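Local coordinates for protein polysialic acid O-acetyltransferase (Escherichia coli, PDB 3JQY) that transfers acetyl groups from acetyl-CoA to the O7 or O9 hydroxyls of capsular polysialic acid, acting best on long polymers, at residues V176-M179 with K180-V184; S188-G191 with Y192-V196; C133-A136 with R137-L141; V120-K124 with C125-I129. One frame throughout, in Å; residues are numbered along the deposited sequence.

Contact 1 (V176-M179 with K180-V184); sequences VSIM and KGVSV
Ile178 and Val182 face each other across a corner of the left-handed beta-helix, where a type II turn from Met179 to Val182 carries the chain from strand 176-178 into strand 183-184. The isoleucine starts at CB, which is covered by Leu141 of the neighbouring coil. From there it splits. CG1 lies anti to the carbonyl carbon (chi1 -62°), which sets the other branch, CG2, on the turn side, where it meets Val182 CG1 at 3.8 Å; the two side chains cross at about a right angle. Past CG1 the chain stays extended, and its tip, CD1, approaches Val184 CG2 more loosely at 4.3 Å. One isoleucine thus touches both Val182, the last residue of the turn, and Val184 in the strand beyond, with Ile164 and Ile166 also packed on it in the core.

On the outer side, Lys180 sends its chain away from the turn and bends at its last torsion, and NZ forms a salt bridge with Asp145. Both residues probably belong to the acetyl-CoA site, judged from relatives. Gly181 follows with a positive phi of 80°, a value that favours glycine. No hydrogen bond joins the two segments; CG2 of Val182, anti to its own carbonyl carbon, rests 3.4 Å from Met179 O.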
# COMPACT_ATOMS: atom_id res chain seq x y z
N VAL B 176 4.75 -2.46 -5.38
CA VAL B 176 4.97 -1.59 -6.53
C VAL B 176 3.88 -1.84 -7.55
O VAL B 176 3.48 -2.98 -7.76
CB VAL B 176 6.29 -1.94 -7.23
CG1 VAL B 176 6.33 -1.38 -8.66
CG2 VAL B 176 7.48 -1.44 -6.43
N SER B 177 3.39 -0.77 -8.19
CA SER B 177 2.56 -0.91 -9.38
C SER B 177 3.32 -0.34 -10.56
O SER B 177 3.92 0.75 -10.48
CB SER B 177 1.24 -0.15 -9.23
OG SER B 177 0.33 -0.88 -8.43
N ILE B 178 3.31 -1.09 -11.65
CA ILE B 178 3.79 -0.58 -12.92
C ILE B 178 2.57 -0.38 -13.81
O ILE B 178 1.80 -1.31 -14.04
CB ILE B 178 4.80 -1.53 -13.55
CG1 ILE B 178 6.03 -1.67 -12.64
CG2 ILE B 178 5.23 -1.03 -14.92
CD1 ILE B 178 7.13 -2.52 -13.23
N MET B 179 2.38 0.85 -14.29
CA MET B 179 1.18 1.20 -15.05
C MET B 179 1.35 1.04 -16.57
O MET B 179 2.42 0.64 -17.04
CB MET B 179 0.73 2.63 -14.71
CG MET B 179 0.43 2.85 -13.23
SD MET B 179 -0.70 1.60 -12.56
CE MET B 179 -1.29 2.44 -11.09
N LYS B 180 0.29 1.33 -17.32
CA LYS B 180 0.29 0.96 -18.74
C LYS B 180 1.34 1.70 -19.56
O LYS B 180 1.67 2.86 -19.28
CB LYS B 180 -1.10 1.17 -19.35
CG LYS B 180 -1.53 2.63 -19.46
CD LYS B 180 -2.98 2.71 -19.91
CE LYS B 180 -3.48 4.15 -19.96
NZ LYS B 180 -3.39 4.81 -18.62
N GLY B 181 1.89 1.01 -20.55
CA GLY B 181 2.78 1.62 -21.51
C GLY B 181 4.20 1.80 -21.01
O GLY B 181 5.02 2.44 -21.67
N VAL B 182 4.50 1.22 -19.85
CA VAL B 182 5.82 1.41 -19.26
C VAL B 182 6.80 0.30 -19.65
O VAL B 182 6.47 -0.89 -19.60
CB VAL B 182 5.73 1.48 -17.72
CG1 VAL B 182 7.13 1.41 -17.09
CG2 VAL B 182 5.02 2.75 -17.29
N SER B 183 8.00 0.71 -20.05
CA SER B 183 9.12 -0.20 -20.23
C SER B 183 10.15 0.07 -19.14
O SER B 183 10.40 1.23 -18.80
CB SER B 183 9.78 0.04 -21.59
OG SER B 183 8.92 -0.37 -22.64
N VAL B 184 10.73 -0.99 -18.59
CA VAL B 184 11.82 -0.88 -17.63
C VAL B 184 13.06 -1.55 -18.20
O VAL B 184 13.05 -2.75 -18.49
CB VAL B 184 11.48 -1.53 -16.28
CG1 VAL B 184 12.66 -1.43 -15.34
CG2 VAL B 184 10.25 -0.87 -15.66

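Contact 2 (S188-G191 with Y192-V196); sequences SVIG and YGSIV
The carbonyl of Gly191 receives both polar groups of Ser194 on one face of its plane. The hydroxyl, OG, donates to Gly191 O at 2.7 Å, tilted 33° from the plane, while Ser194 N donates to the same oxygen at 3.2 Å and closes the type II turn from Gly191 to Ser194. Two donors therefore grip one acceptor, and OG takes in addition a weak hydrogen bond from Gly208 N. The other flat group belongs to Tyr192, whose CB points away from the preceding segment; its side chain packs on Arg174 and Asn175, and on Ser177 of a neighbouring subunit.

In Ser194, OG lies anti to the carbonyl carbon (chi1 -64°), which brings the hydroxyl back to Gly191 O; CB, placed by the backbone, touches Ile190 CG2 at 3.6 Å. That same methyl meets Val196 CG2, also at 3.6 Å, and the isoleucine and valine reach toward each other tip to tip. Replacing Ser194 by an alanine removes OG and is likely to leave Gly191 O with one donor from the turn and Gly208 N without its weak partner.

Gly193, with a phi of 82°, occupies the third position of the turn, where a side chain would collide with the tyrosine ring. A tight turn outside and branched aliphatic residues pointing inside are characteristic of a corner in the left-handed beta-helix of hexapeptide-repeat transferases.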
# COMPACT_ATOMS: atom_id res chain seq x y z
N SER B 188 17.93 -2.44 -14.22
CA SER B 188 17.35 -1.38 -13.41
C SER B 188 16.66 -1.91 -12.15
O SER B 188 16.40 -3.11 -12.02
CB SER B 188 16.39 -0.54 -14.24
OG SER B 188 17.11 0.14 -15.25
N VAL B 189 16.37 -0.98 -11.25
CA VAL B 189 15.79 -1.28 -9.94
C VAL B 189 14.60 -0.37 -9.70
O VAL B 189 14.72 0.85 -9.84
CB VAL B 189 16.82 -1.04 -8.84
CG1 VAL B 189 16.18 -1.23 -7.46
CG2 VAL B 189 18.03 -1.93 -9.01
N ILE B 190 13.45 -0.94 -9.35
CA ILE B 190 12.30 -0.13 -8.96
C ILE B 190 12.14 -0.22 -7.45
O ILE B 190 12.02 -1.31 -6.89
CB ILE B 190 10.99 -0.59 -9.64
CG1 ILE B 190 11.13 -0.61 -11.16
CG2 ILE B 190 9.82 0.31 -9.21
CD1 ILE B 190 11.54 0.74 -11.76
N GLY B 191 12.14 0.93 -6.78
CA GLY B 191 12.12 0.95 -5.33
C GLY B 191 10.80 0.58 -4.70
O GLY B 191 9.73 0.79 -5.29
N TYR B 192 10.87 0.04 -3.49
CA TYR B 192 9.69 -0.24 -2.67
C TYR B 192 8.67 0.88 -2.78
O TYR B 192 9.04 2.06 -2.71
CB TYR B 192 10.08 -0.37 -1.19
CG TYR B 192 8.86 -0.44 -0.30
CD1 TYR B 192 8.35 -1.66 0.11
CD2 TYR B 192 8.19 0.72 0.08
CE1 TYR B 192 7.21 -1.73 0.90
CE2 TYR B 192 7.06 0.66 0.87
CZ TYR B 192 6.57 -0.57 1.27
OH TYR B 192 5.44 -0.62 2.05
N GLY B 193 7.40 0.52 -2.95
CA GLY B 193 6.32 1.48 -2.82
C GLY B 193 6.07 2.33 -4.06
O GLY B 193 5.18 3.19 -4.06
N SER B 194 6.84 2.10 -5.11
CA SER B 194 6.72 2.94 -6.30
C SER B 194 5.40 2.74 -7.05
O SER B 194 4.82 1.67 -7.02
CB SER B 194 7.88 2.66 -7.26
OG SER B 194 9.12 3.01 -6.66
N ILE B 195 4.95 3.80 -7.72
CA ILE B 195 4.00 3.65 -8.82
C ILE B 195 4.67 4.24 -10.05
O ILE B 195 4.92 5.44 -10.12
CB ILE B 195 2.64 4.32 -8.54
CG1 ILE B 195 1.97 3.66 -7.33
CG2 ILE B 195 1.75 4.20 -9.78
CD1 ILE B 195 0.52 4.09 -7.07
N VAL B 196 5.01 3.37 -10.99
CA VAL B 196 5.77 3.75 -12.17
C VAL B 196 4.83 4.03 -13.33
O VAL B 196 4.06 3.15 -13.74
CB VAL B 196 6.75 2.63 -12.57
CG1 VAL B 196 7.60 3.08 -13.76
CG2 VAL B 196 7.64 2.24 -11.39

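Contact 3 (C133-A136 with R137-L141); sequences CMIA and RDVIL
Ile135 and Val139 meet at about a right angle on the inside of the bend that joins strand 134-135 to strand 139-142. The isoleucine offers CG2, its branch lying anti to the backbone N, while CG1 turns beside that nitrogen (chi1 -50°) and heads into the core. Opposite, the valine presents its whole forked end: its CG2 stands 3.6 Å from Ile135 CG2, and its CG1 lies only slightly farther from that methyl, at 3.8 Å. The methyl of the isoleucine is therefore set against both prongs of the fork. Val172, on the adjacent strand 171-172, packs on both residues and completes the apolar cluster.

Val139 CG2 has a second neighbour in the backbone. It comes within 3.3 Å of Ala136 O, a close carbon-oxygen approach that accompanies the bend. No direct hydrogen bond links the two segments; a water takes that role, donating to Ala136 O at 2.7 Å and accepting from Val139 N at 2.9 Å. The water thus gives both the carbonyl and the amide a partner, across a gap too wide for a direct bond.

The polar side chains go the other way. Arg137 runs extended from CG to NE on the exposed side of the bend, with only CB and CG of its side chain close to Ala136, and Asp138, whose backbone is in the left-handed helical region (phi 57°), also points away. Ala136 itself packs against Arg174 of the next coil. Branched apolar residues packed inside a bend between two sheets are characteristic of a corner of the left-handed beta-helix; here a water bridges its backbone.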
# COMPACT_ATOMS: atom_id res chain seq x y z
N CYS B 133 14.80 -11.92 -13.75
CA CYS B 133 14.25 -10.84 -12.94
C CYS B 133 13.97 -11.28 -11.50
O CYS B 133 13.75 -12.46 -11.22
CB CYS B 133 12.97 -10.26 -13.56
SG CYS B 133 13.27 -9.32 -15.08
N MET B 134 13.99 -10.30 -10.59
CA MET B 134 13.61 -10.52 -9.21
C MET B 134 12.43 -9.61 -8.92
O MET B 134 12.59 -8.40 -8.76
CB MET B 134 14.78 -10.20 -8.26
CG MET B 134 14.47 -10.46 -6.78
SD MET B 134 15.96 -10.43 -5.75
CE MET B 134 16.41 -8.70 -5.85
N ILE B 135 11.24 -10.20 -8.89
CA ILE B 135 10.01 -9.46 -8.61
C ILE B 135 9.57 -9.75 -7.18
O ILE B 135 9.26 -10.89 -6.84
CB ILE B 135 8.89 -9.87 -9.59
CG1 ILE B 135 9.38 -9.82 -11.05
CG2 ILE B 135 7.65 -9.02 -9.37
CD1 ILE B 135 10.02 -8.51 -11.45
N ALA B 136 9.56 -8.72 -6.34
CA ALA B 136 9.23 -8.90 -4.93
C ALA B 136 7.73 -9.11 -4.74
O ALA B 136 6.97 -9.20 -5.71
CB ALA B 136 9.71 -7.71 -4.12
N ARG B 137 7.30 -9.17 -3.48
CA ARG B 137 5.90 -9.40 -3.17
C ARG B 137 5.05 -8.18 -3.51
O ARG B 137 5.54 -7.05 -3.52
CB ARG B 137 5.72 -9.76 -1.69
CG ARG B 137 6.37 -11.09 -1.34
CD ARG B 137 5.93 -11.59 0.03
NE ARG B 137 6.37 -12.97 0.25
CZ ARG B 137 5.81 -13.82 1.10
NH1 ARG B 137 4.76 -13.43 1.83
NH2 ARG B 137 6.28 -15.05 1.23
N ASP B 138 3.77 -8.43 -3.78
CA ASP B 138 2.79 -7.38 -4.01
C ASP B 138 3.18 -6.45 -5.15
O ASP B 138 3.14 -5.23 -5.01
CB ASP B 138 2.54 -6.58 -2.73
CG ASP B 138 1.97 -7.44 -1.62
OD1 ASP B 138 1.18 -8.35 -1.93
OD2 ASP B 138 2.31 -7.20 -0.44
N VAL B 139 3.55 -7.04 -6.28
CA VAL B 139 3.82 -6.27 -7.48
C VAL B 139 2.67 -6.42 -8.46
O VAL B 139 2.28 -7.53 -8.81
CB VAL B 139 5.12 -6.72 -8.16
CG1 VAL B 139 5.28 -6.04 -9.52
CG2 VAL B 139 6.32 -6.41 -7.26
N ILE B 140 2.12 -5.27 -8.89
CA ILE B 140 1.01 -5.24 -9.84
C ILE B 140 1.47 -4.68 -11.17
O ILE B 140 2.04 -3.59 -11.23
CB ILE B 140 -0.15 -4.38 -9.31
CG1 ILE B 140 -0.67 -4.94 -7.98
CG2 ILE B 140 -1.28 -4.32 -10.34
CD1 ILE B 140 -1.69 -4.04 -7.30
N LEU B 141 1.26 -5.43 -12.24
CA LEU B 141 1.51 -4.91 -13.59
C LEU B 141 0.16 -4.61 -14.23
O LEU B 141 -0.55 -5.53 -14.65
CB LEU B 141 2.32 -5.90 -14.42
CG LEU B 141 3.60 -6.44 -13.76
CD1 LEU B 141 4.36 -7.40 -14.69
CD2 LEU B 141 4.52 -5.29 -13.32
O HOH W 1 4.47 -9.79 -6.59

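Contact 4 (V120-K124 with C125-I129); sequences VVTDK and CNVTI
Cys125 closes this turn with a hydrogen bond to sulfur: Asp123 N donates to Cys125 SG at 3.5 Å, and with an N-H...S angle of 171° the bond is nearly straight. The thiol reaches back because SG sits between the backbone N and the carbonyl carbon (chi1 66°), pointing over the two residues before it. Without the sulfur, as with an alanine here, Asp123 N is likely to lose its acceptor and a gap to open beside Thr122, whose CB lies 4.0 Å from SG. Other polar groups find partners beyond the turn. The hydroxyl of Thr122 is held by Val99 O and Thr101 N, Cys125 N donates to Ser104 OG, and Lys124 NZ reaches Lys102 O.

The bend itself joins strand 119-121 to strand 126-129, two faces of the left-handed beta-helix, and Lys124 takes a positive phi of 47° within it.

Apolar contact follows on the inner side. Val127 aims its CG2 between two residues of the preceding strand and its extension: it lies 3.8 Å from Thr122 CG2 and 4.0 Å from Val120 CG1. The threonine and valine cross obliquely, whereas Val120 and Val127 lie alongside each other, pointing opposite ways. Val106, one coil back, packs on both Val120 and Thr122, and Leu141, one coil on, covers Val127.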
# COMPACT_ATOMS: atom_id res chain seq x y z
N VAL B 120 -1.35 -9.49 -12.69
CA VAL B 120 -1.25 -8.92 -14.04
C VAL B 120 -2.64 -8.61 -14.58
O VAL B 120 -3.52 -9.47 -14.54
CB VAL B 120 -0.53 -9.87 -15.02
CG1 VAL B 120 -0.57 -9.28 -16.43
CG2 VAL B 120 0.91 -10.10 -14.57
N VAL B 121 -2.81 -7.39 -15.08
CA VAL B 121 -4.08 -6.94 -15.66
C VAL B 121 -3.84 -6.55 -17.12
O VAL B 121 -2.95 -5.76 -17.40
CB VAL B 121 -4.61 -5.69 -14.92
CG1 VAL B 121 -5.97 -5.28 -15.46
CG2 VAL B 121 -4.66 -5.94 -13.42
N THR B 122 -4.64 -7.08 -18.04
CA THR B 122 -4.47 -6.76 -19.46
C THR B 122 -5.79 -6.44 -20.14
O THR B 122 -6.86 -6.59 -19.56
CB THR B 122 -3.86 -7.95 -20.22
OG1 THR B 122 -4.73 -9.09 -20.09
CG2 THR B 122 -2.49 -8.31 -19.69
N ASP B 123 -5.69 -5.99 -21.39
CA ASP B 123 -6.85 -5.86 -22.27
C ASP B 123 -6.36 -5.68 -23.70
O ASP B 123 -5.97 -4.58 -24.09
CB ASP B 123 -7.73 -4.67 -21.85
CG ASP B 123 -9.00 -4.55 -22.68
OD1 ASP B 123 -9.22 -5.40 -23.58
OD2 ASP B 123 -9.78 -3.61 -22.43
N LYS B 124 -6.36 -6.78 -24.45
CA LYS B 124 -5.83 -6.79 -25.81
C LYS B 124 -4.48 -6.11 -25.86
O LYS B 124 -4.24 -5.21 -26.68
CB LYS B 124 -6.80 -6.13 -26.80
CG LYS B 124 -6.42 -6.34 -28.26
CD LYS B 124 -7.55 -5.94 -29.21
CE LYS B 124 -8.34 -7.16 -29.71
NZ LYS B 124 -9.18 -7.80 -28.66
N CYS B 125 -3.58 -6.53 -24.97
CA CYS B 125 -2.24 -5.96 -24.94
C CYS B 125 -1.26 -6.98 -24.37
O CYS B 125 -1.62 -8.12 -24.09
CB CYS B 125 -2.21 -4.65 -24.16
SG CYS B 125 -2.56 -4.80 -22.40
N ASN B 126 -0.01 -6.56 -24.20
CA ASN B 126 1.03 -7.51 -23.84
C ASN B 126 1.73 -7.11 -22.56
O ASN B 126 2.02 -5.93 -22.35
CB ASN B 126 2.06 -7.62 -24.96
CG ASN B 126 1.42 -8.00 -26.29
OD1 ASN B 126 1.79 -7.47 -27.34
ND2 ASN B 126 0.44 -8.89 -26.24
N VAL B 127 1.99 -8.08 -21.70
CA VAL B 127 2.82 -7.84 -20.53
C VAL B 127 3.94 -8.87 -20.57
O VAL B 127 3.69 -10.06 -20.68
CB VAL B 127 2.03 -7.95 -19.22
CG1 VAL B 127 2.98 -7.88 -18.04
CG2 VAL B 127 0.99 -6.82 -19.14
N THR B 128 5.18 -8.39 -20.52
CA THR B 128 6.34 -9.25 -20.68
C THR B 128 7.34 -9.00 -19.55
O THR B 128 7.62 -7.85 -19.21
CB THR B 128 7.06 -8.97 -22.01
OG1 THR B 128 6.21 -9.36 -23.09
CG2 THR B 128 8.36 -9.75 -22.08
N ILE B 129 7.84 -10.08 -18.96
CA ILE B 129 8.94 -9.98 -18.00
C ILE B 129 10.10 -10.80 -18.54
O ILE B 129 9.92 -11.94 -18.94
CB ILE B 129 8.54 -10.53 -16.61
CG1 ILE B 129 7.30 -9.81 -16.09
CG2 ILE B 129 9.71 -10.38 -15.62
CD1 ILE B 129 6.94 -10.15 -14.67

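In the fold
The four contacts are corners of the same beta-helix. Contacts 4 and 1 turn from one sheet into a second, their centres 10 Å apart, with no direct touch; contacts 3 and 2 enter that first sheet from the third, again 10 Å apart. Probable backbone hydrogen bonds tie neighbours into the shared parallel sheet: Leu141 O to Val121 N at 3.0 Å joins contacts 3 and 4, Ile178 N to Ile140 O at 2.8 Å joins 1 and 3, and Ser177 O to Val196 N at 2.9 Å joins 1 and 2. Contact 1 holds Lys180, which probably binds acetyl-CoA; the side chain of Val196 in contact 2 is about 6 Å from that of Lys198, another probable binding residue.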